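Local coordinates for YaeQ family protein (Pseudomonas syringae pv. tomato, PDB 2OT9) that is of unknown function but belongs to the YaeQ family, placed in the PDDEXK clan of nuclease-like folds, at residues A[12-17]-A[46-51]; A[40-45]-A[135-140]. All blocks are in the same frame, centred on the assembly; numbering follows the deposited sequence.

Both contacts hold helix 37-49 inside the fold. Contact 1 lays its C-terminal end, with the two residues that follow, against strand 6-16 of the mixed sheet; contact 2 sets the middle of the same helix across helix 134-141. Their centres are about 14 Å apart, and segments 40-45 and 46-51 follow each other directly in the sequence. Along the chain the order is 12-17, 40-45, 46-51 and 135-140, so the two pairings interlock rather than nest. Both contacts are buried, and through them one helix is tied at successive turns to an early strand and to a helix about 90 residues later, joining parts distant in the sequence.

Contact 1 (A[12-17]-A[46-51])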
loop_
_atom_site.group_PDB
_atom_site.type_symbol
_atom_site.label_atom_id
_atom_site.label_comp_id
_atom_site.label_asym_id
_atom_site.label_seq_id
_atom_site.Cartn_x
_atom_site.Cartn_y
_atom_site.Cartn_z
ATOM N N LEU A 12 11.594 -7.172 -5.960
ATOM C CA LEU A 12 11.815 -6.584 -4.639
ATOM C C LEU A 12 12.863 -7.357 -3.827
ATOM O O LEU A 12 12.670 -8.545 -3.551
ATOM C CB LEU A 12 10.493 -6.536 -3.855
ATOM C CG LEU A 12 10.515 -6.135 -2.368
ATOM C CD1 LEU A 12 11.004 -4.694 -2.180
ATOM C CD2 LEU A 12 9.116 -6.298 -1.763
ATOM N N ASN A 13 13.964 -6.691 -3.467
ATOM C CA ASN A 13 14.871 -7.201 -2.430
ATOM C C ASN A 13 14.554 -6.497 -1.121
ATOM O O ASN A 13 14.833 -5.300 -0.969
ATOM C CB ASN A 13 16.349 -6.991 -2.790
ATOM C CG ASN A 13 16.751 -7.729 -4.056
ATOM O OD1 ASN A 13 16.281 -8.830 -4.320
ATOM N ND2 ASN A 13 17.630 -7.124 -4.838
ATOM N N LEU A 14 13.960 -7.238 -0.190
ATOM C CA LEU A 14 13.467 -6.675 1.067
ATOM C C LEU A 14 14.349 -7.055 2.251
ATOM O O LEU A 14 14.634 -8.246 2.464
ATOM C CB LEU A 14 12.025 -7.158 1.295
ATOM C CG LEU A 14 11.296 -6.765 2.591
ATOM C CD1 LEU A 14 11.132 -5.239 2.717
ATOM C CD2 LEU A 14 9.953 -7.490 2.663
ATOM N N THR A 15 14.803 -6.041 2.992
ATOM C CA THR A 15 15.580 -6.209 4.230
ATOM C C THR A 15 14.841 -5.434 5.323
ATOM O O THR A 15 15.062 -4.223 5.520
ATOM C CB THR A 15 17.028 -5.651 4.092
ATOM O OG1 THR A 15 17.721 -6.357 3.055
ATOM C CG2 THR A 15 17.792 -5.831 5.371
ATOM N N ASP A 16 13.935 -6.125 6.001
ATOM C CA ASP A 16 13.092 -5.490 7.001
ATOM C C ASP A 16 13.670 -5.830 8.365
ATOM O O ASP A 16 13.471 -6.927 8.894
ATOM C CB ASP A 16 11.640 -5.952 6.828
ATOM C CG ASP A 16 10.700 -5.416 7.899
ATOM O OD1 ASP A 16 11.144 -4.869 8.935
ATOM O OD2 ASP A 16 9.477 -5.559 7.691
ATOM N N LEU A 17 14.417 -4.881 8.915
ATOM C CA LEU A 17 15.121 -5.098 10.170
ATOM C C LEU A 17 14.195 -5.046 11.376
ATOM O O LEU A 17 14.534 -5.551 12.427
ATOM C CB LEU A 17 16.247 -4.078 10.323
ATOM C CG LEU A 17 17.281 -4.103 9.202
ATOM C CD1 LEU A 17 18.281 -3.017 9.435
ATOM C CD2 LEU A 17 17.977 -5.467 9.088
ATOM N N ALA A 46 3.123 -0.493 0.037
ATOM C CA ALA A 46 2.290 -1.299 0.955
ATOM C C ALA A 46 2.701 -2.776 0.927
ATOM O O ALA A 46 2.750 -3.444 1.958
ATOM C CB ALA A 46 0.785 -1.166 0.581
ATOM N N TYR A 47 2.948 -3.287 -0.272
ATOM C CA TYR A 47 3.404 -4.664 -0.448
ATOM C C TYR A 47 4.676 -4.946 0.361
ATOM O O TYR A 47 4.752 -5.967 1.057
ATOM C CB TYR A 47 3.636 -4.980 -1.941
ATOM C CG TYR A 47 3.938 -6.446 -2.186
ATOM C CD1 TYR A 47 2.918 -7.394 -2.189
ATOM C CD2 TYR A 47 5.249 -6.879 -2.379
ATOM C CE1 TYR A 47 3.189 -8.736 -2.379
ATOM C CE2 TYR A 47 5.538 -8.219 -2.577
ATOM C CZ TYR A 47 4.503 -9.142 -2.576
ATOM O OH TYR A 47 4.776 -10.469 -2.765
ATOM N N ALA A 48 5.682 -4.061 0.242
ATOM C CA ALA A 48 6.939 -4.213 0.977
ATOM C C ALA A 48 6.701 -4.060 2.488
ATOM O O ALA A 48 7.219 -4.844 3.302
ATOM C CB ALA A 48 7.979 -3.197 0.489
ATOM N N PHE A 49 5.873 -3.083 2.850
ATOM C CA PHE A 49 5.675 -2.690 4.241
ATOM C C PHE A 49 4.887 -3.730 5.045
ATOM O O PHE A 49 5.088 -3.870 6.254
ATOM C CB PHE A 49 4.978 -1.331 4.287
ATOM C CG PHE A 49 5.020 -0.669 5.630
ATOM C CD1 PHE A 49 6.241 -0.327 6.222
ATOM C CD2 PHE A 49 3.837 -0.355 6.290
ATOM C CE1 PHE A 49 6.285 0.315 7.483
ATOM C CE2 PHE A 49 3.869 0.288 7.551
ATOM C CZ PHE A 49 5.088 0.615 8.137
ATOM N N TRP A 50 4.006 -4.459 4.373
ATOM C CA TRP A 50 3.252 -5.524 5.028
ATOM C C TRP A 50 3.469 -6.890 4.409
ATOM O O TRP A 50 2.595 -7.752 4.498
ATOM C CB TRP A 50 1.762 -5.176 5.055
ATOM C CG TRP A 50 1.428 -4.109 6.049
ATOM C CD1 TRP A 50 1.455 -4.218 7.416
ATOM C CD2 TRP A 50 0.985 -2.784 5.757
ATOM N NE1 TRP A 50 1.082 -3.035 7.982
ATOM C CE2 TRP A 50 0.763 -2.141 6.990
ATOM C CE3 TRP A 50 0.752 -2.074 4.564
ATOM C CZ2 TRP A 50 0.306 -0.807 7.077
ATOM C CZ3 TRP A 50 0.296 -0.752 4.642
ATOM C CH2 TRP A 50 0.076 -0.132 5.890
ATOM N N TYR A 51 4.645 -7.084 3.805
ATOM C CA TYR A 51 4.989 -8.324 3.121
ATOM C C TYR A 51 4.656 -9.606 3.903
ATOM O O TYR A 51 4.958 -9.712 5.094
ATOM C CB TYR A 51 6.473 -8.365 2.708
ATOM C CG TYR A 51 6.751 -9.657 1.991
ATOM C CD1 TYR A 51 6.348 -9.842 0.659
ATOM C CD2 TYR A 51 7.323 -10.743 2.666
ATOM C CE1 TYR A 51 6.557 -11.071 0.015
ATOM C CE2 TYR A 51 7.523 -11.961 2.032
ATOM C CZ TYR A 51 7.134 -12.116 0.714
ATOM O OH TYR A 51 7.345 -13.340 0.109
HETATM O O HOH W 1 8.111 -6.413 5.552
#
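Leu-12 reaches from the strand to the helix with one methyl, CD2, which settles between two residues of the last turn. On one partner, Tyr-47, it meets the ring at its edge, near the ring plane, with Leu-12 CD2 4.0 Å from Tyr-47 CD2; on the other, Leu-12 CD2 lies 4.0 Å from Ala-48 CB. Two residues on, Leu-14 extends from the same face of the strand. Both leucines hold CG anti to the backbone N (chi1 172° and 177°), which carries their methyls out to the helix end. Leu-14 CD2 presses on Tyr-51 CB at 3.6 Å, approaching the tyrosine ring obliquely, and also lies 3.9 Å from Ala-48 O; Leu-14 CD1 adds a looser touch, 4.4 Å from Ala-48 CB. Here the backbones come nearest, with Leu-14 CA 7.0 Å from Ala-48 CA.

Asp-16 makes the polar end of the row, and it does so through a water. That water donates to Asp-16 OD2 over 2.7 Å and to the carbonyl Ala-48 O over 2.9 Å, linking strand and helix where no direct hydrogen bond joins them. Asp-16 is gripped at both oxygens: OD1 accepts from Arg-19 N, while OD2 has a salt bridge to Arg-179 as well as the water. Since Arg-179 NH2 also bonds Phe-49 O, the C-terminal tail is drawn into the same junction.

Strand 6-16 runs between its antiparallel neighbour 21-31 and its parallel neighbour 147-155. Tyr-47 and Tyr-51 both touch Val-25 of the former, Leu-12 and Leu-14 both touch Val-152 of the latter, and Phe-49, whose CB points away from the strand, touches Leu-172 and Trp-174 of strand 166-174.

Contact 2 (A[40-45]-A[135-140]); sequences MTVRLL and DVLEVL
Leu-137 brings both of its methyls to helix 37-49, where they close on the CG2 branch of Val-42 and one of them meets the threonine beside it. Val-42 CG2 is 3.7 Å from Leu-137 CD1 and equally 3.7 Å from Leu-137 CD2, the two side chains crossing at about a right angle. Leu-137 CD1 also lies 3.7 Å from Thr-41 CG2; here the side chains slide past each other in opposite directions. The same threonine methyl meets a second leucine, with Thr-41 CG2 3.8 Å from Leu-140 CB. A turn further along, Leu-45 CD2 adds a looser touch, 4.5 Å from Leu-140 CD1.

The threonine is turned by its own helix. With chi1 at -61°, OG1 sits beside the backbone N and bonds Glu-37 O one turn back, which leaves CG2 to face the leucines. The two segments cross nearly at right angles, at 101° with 10.1 Å between their axes, so the touching patch is short. Around it, Tyr-107 touches both Val-42 and Leu-137, Trp-150 of strand 147-155 meets Thr-41 and Leu-45, and His-168 and Val-170 of strand 166-174 pack on Leu-140. A modelled sodium ion lies about 4 Å from the nearest side-chain atom of Thr-41.

All five touching residues are buried and no hydrogen bond spans the two segments. Their union therefore rests on apolar contacts, mostly between methyl groups, while the one hydroxyl among them is satisfied within its own helix.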
loop_
_atom_site.group_PDB
_atom_site.type_symbol
_atom_site.label_atom_id
_atom_site.label_comp_id
_atom_site.label_asym_id
_atom_site.label_seq_id
_atom_site.Cartn_x
_atom_site.Cartn_y
_atom_site.Cartn_z
HETATM N N MSE A 40 -0.061 3.223 -8.122
HETATM C CA MSE A 40 0.667 1.963 -8.208
HETATM C C MSE A 40 1.861 1.926 -7.252
HETATM O O MSE A 40 2.077 0.931 -6.554
HETATM C CB MSE A 40 1.149 1.718 -9.639
HETATM C CG MSE A 40 2.201 0.609 -9.675
HETATM SE SE MSE A 40 2.298 -0.212 -11.426
HETATM C CE MSE A 40 0.518 -0.934 -11.358
ATOM N N THR A 41 2.634 3.006 -7.217
ATOM C CA THR A 41 3.786 3.094 -6.325
ATOM C C THR A 41 3.398 2.967 -4.854
ATOM O O THR A 41 4.092 2.305 -4.085
ATOM C CB THR A 41 4.575 4.383 -6.599
ATOM O OG1 THR A 41 5.035 4.335 -7.965
ATOM C CG2 THR A 41 5.757 4.526 -5.642
ATOM N N VAL A 42 2.282 3.580 -4.465
ATOM C CA VAL A 42 1.783 3.405 -3.099
ATOM C C VAL A 42 1.430 1.926 -2.834
ATOM O O VAL A 42 1.748 1.396 -1.761
ATOM C CB VAL A 42 0.592 4.339 -2.782
ATOM C CG1 VAL A 42 0.165 4.167 -1.326
ATOM C CG2 VAL A 42 1.009 5.821 -2.988
ATOM N N ARG A 43 0.800 1.258 -3.799
ATOM C CA ARG A 43 0.544 -0.192 -3.665
ATOM C C ARG A 43 1.837 -1.004 -3.482
ATOM O O ARG A 43 1.869 -1.959 -2.698
ATOM C CB ARG A 43 -0.229 -0.726 -4.874
ATOM C CG ARG A 43 -1.666 -0.237 -4.928
ATOM C CD ARG A 43 -2.573 -1.279 -5.588
ATOM N NE ARG A 43 -2.252 -1.487 -6.998
ATOM C CZ ARG A 43 -2.698 -2.506 -7.730
ATOM N NH1 ARG A 43 -2.350 -2.595 -9.019
ATOM N NH2 ARG A 43 -3.487 -3.438 -7.181
ATOM N N LEU A 44 2.890 -0.640 -4.218
ATOM C CA LEU A 44 4.195 -1.324 -4.079
ATOM C C LEU A 44 4.834 -1.095 -2.705
ATOM O O LEU A 44 5.429 -2.018 -2.115
ATOM C CB LEU A 44 5.184 -0.886 -5.173
ATOM C CG LEU A 44 4.756 -1.026 -6.634
ATOM C CD1 LEU A 44 5.906 -0.591 -7.566
ATOM C CD2 LEU A 44 4.296 -2.419 -6.953
ATOM N N LEU A 45 4.728 0.130 -2.192
ATOM C CA LEU A 45 5.221 0.419 -0.837
ATOM C C LEU A 45 4.451 -0.416 0.186
ATOM O O LEU A 45 5.045 -0.966 1.100
ATOM C CB LEU A 45 5.042 1.906 -0.504
ATOM C CG LEU A 45 6.021 2.881 -1.162
ATOM C CD1 LEU A 45 5.563 4.329 -0.910
ATOM C CD2 LEU A 45 7.439 2.640 -0.648
ATOM N N ASP A 135 6.222 14.498 -1.849
ATOM C CA ASP A 135 7.526 14.733 -2.482
ATOM C C ASP A 135 8.248 13.434 -2.841
ATOM O O ASP A 135 8.612 13.251 -3.992
ATOM C CB ASP A 135 8.420 15.710 -1.691
ATOM C CG ASP A 135 8.776 15.225 -0.267
ATOM O OD1 ASP A 135 8.360 14.130 0.179
ATOM O OD2 ASP A 135 9.499 15.985 0.423
ATOM N N VAL A 136 8.421 12.526 -1.880
ATOM C CA VAL A 136 9.135 11.262 -2.157
ATOM C C VAL A 136 8.312 10.336 -3.059
ATOM O O VAL A 136 8.856 9.567 -3.858
ATOM C CB VAL A 136 9.575 10.526 -0.854
ATOM C CG1 VAL A 136 8.370 10.012 -0.038
ATOM C CG2 VAL A 136 10.541 9.368 -1.186
ATOM N N LEU A 137 6.994 10.404 -2.923
ATOM C CA LEU A 137 6.140 9.601 -3.764
ATOM C C LEU A 137 6.353 10.006 -5.219
ATOM O O LEU A 137 6.504 9.147 -6.079
ATOM C CB LEU A 137 4.665 9.754 -3.360
ATOM C CG LEU A 137 3.653 9.020 -4.222
ATOM C CD1 LEU A 137 4.016 7.521 -4.281
ATOM C CD2 LEU A 137 2.262 9.235 -3.639
ATOM N N GLU A 138 6.404 11.305 -5.489
ATOM C CA GLU A 138 6.581 11.757 -6.878
ATOM C C GLU A 138 7.913 11.315 -7.479
ATOM O O GLU A 138 7.964 10.890 -8.643
ATOM C CB GLU A 138 6.371 13.266 -7.009
ATOM C CG GLU A 138 4.868 13.595 -7.085
ATOM C CD GLU A 138 4.592 15.076 -7.291
ATOM O OE1 GLU A 138 5.512 15.810 -7.715
ATOM O OE2 GLU A 138 3.443 15.498 -7.031
ATOM N N VAL A 139 8.969 11.392 -6.668
ATOM C CA VAL A 139 10.301 10.902 -7.040
ATOM C C VAL A 139 10.296 9.404 -7.363
ATOM O O VAL A 139 10.856 8.980 -8.381
ATOM C CB VAL A 139 11.304 11.155 -5.900
ATOM C CG1 VAL A 139 12.575 10.325 -6.098
ATOM C CG2 VAL A 139 11.633 12.628 -5.770
ATOM N N LEU A 140 9.693 8.604 -6.480
ATOM C CA LEU A 140 9.603 7.155 -6.684
ATOM C C LEU A 140 8.794 6.751 -7.909
ATOM O O LEU A 140 9.188 5.837 -8.635
ATOM C CB LEU A 140 9.079 6.431 -5.429
ATOM C CG LEU A 140 10.095 6.295 -4.291
ATOM C CD1 LEU A 140 9.389 5.900 -2.993
ATOM C CD2 LEU A 140 11.190 5.268 -4.634
#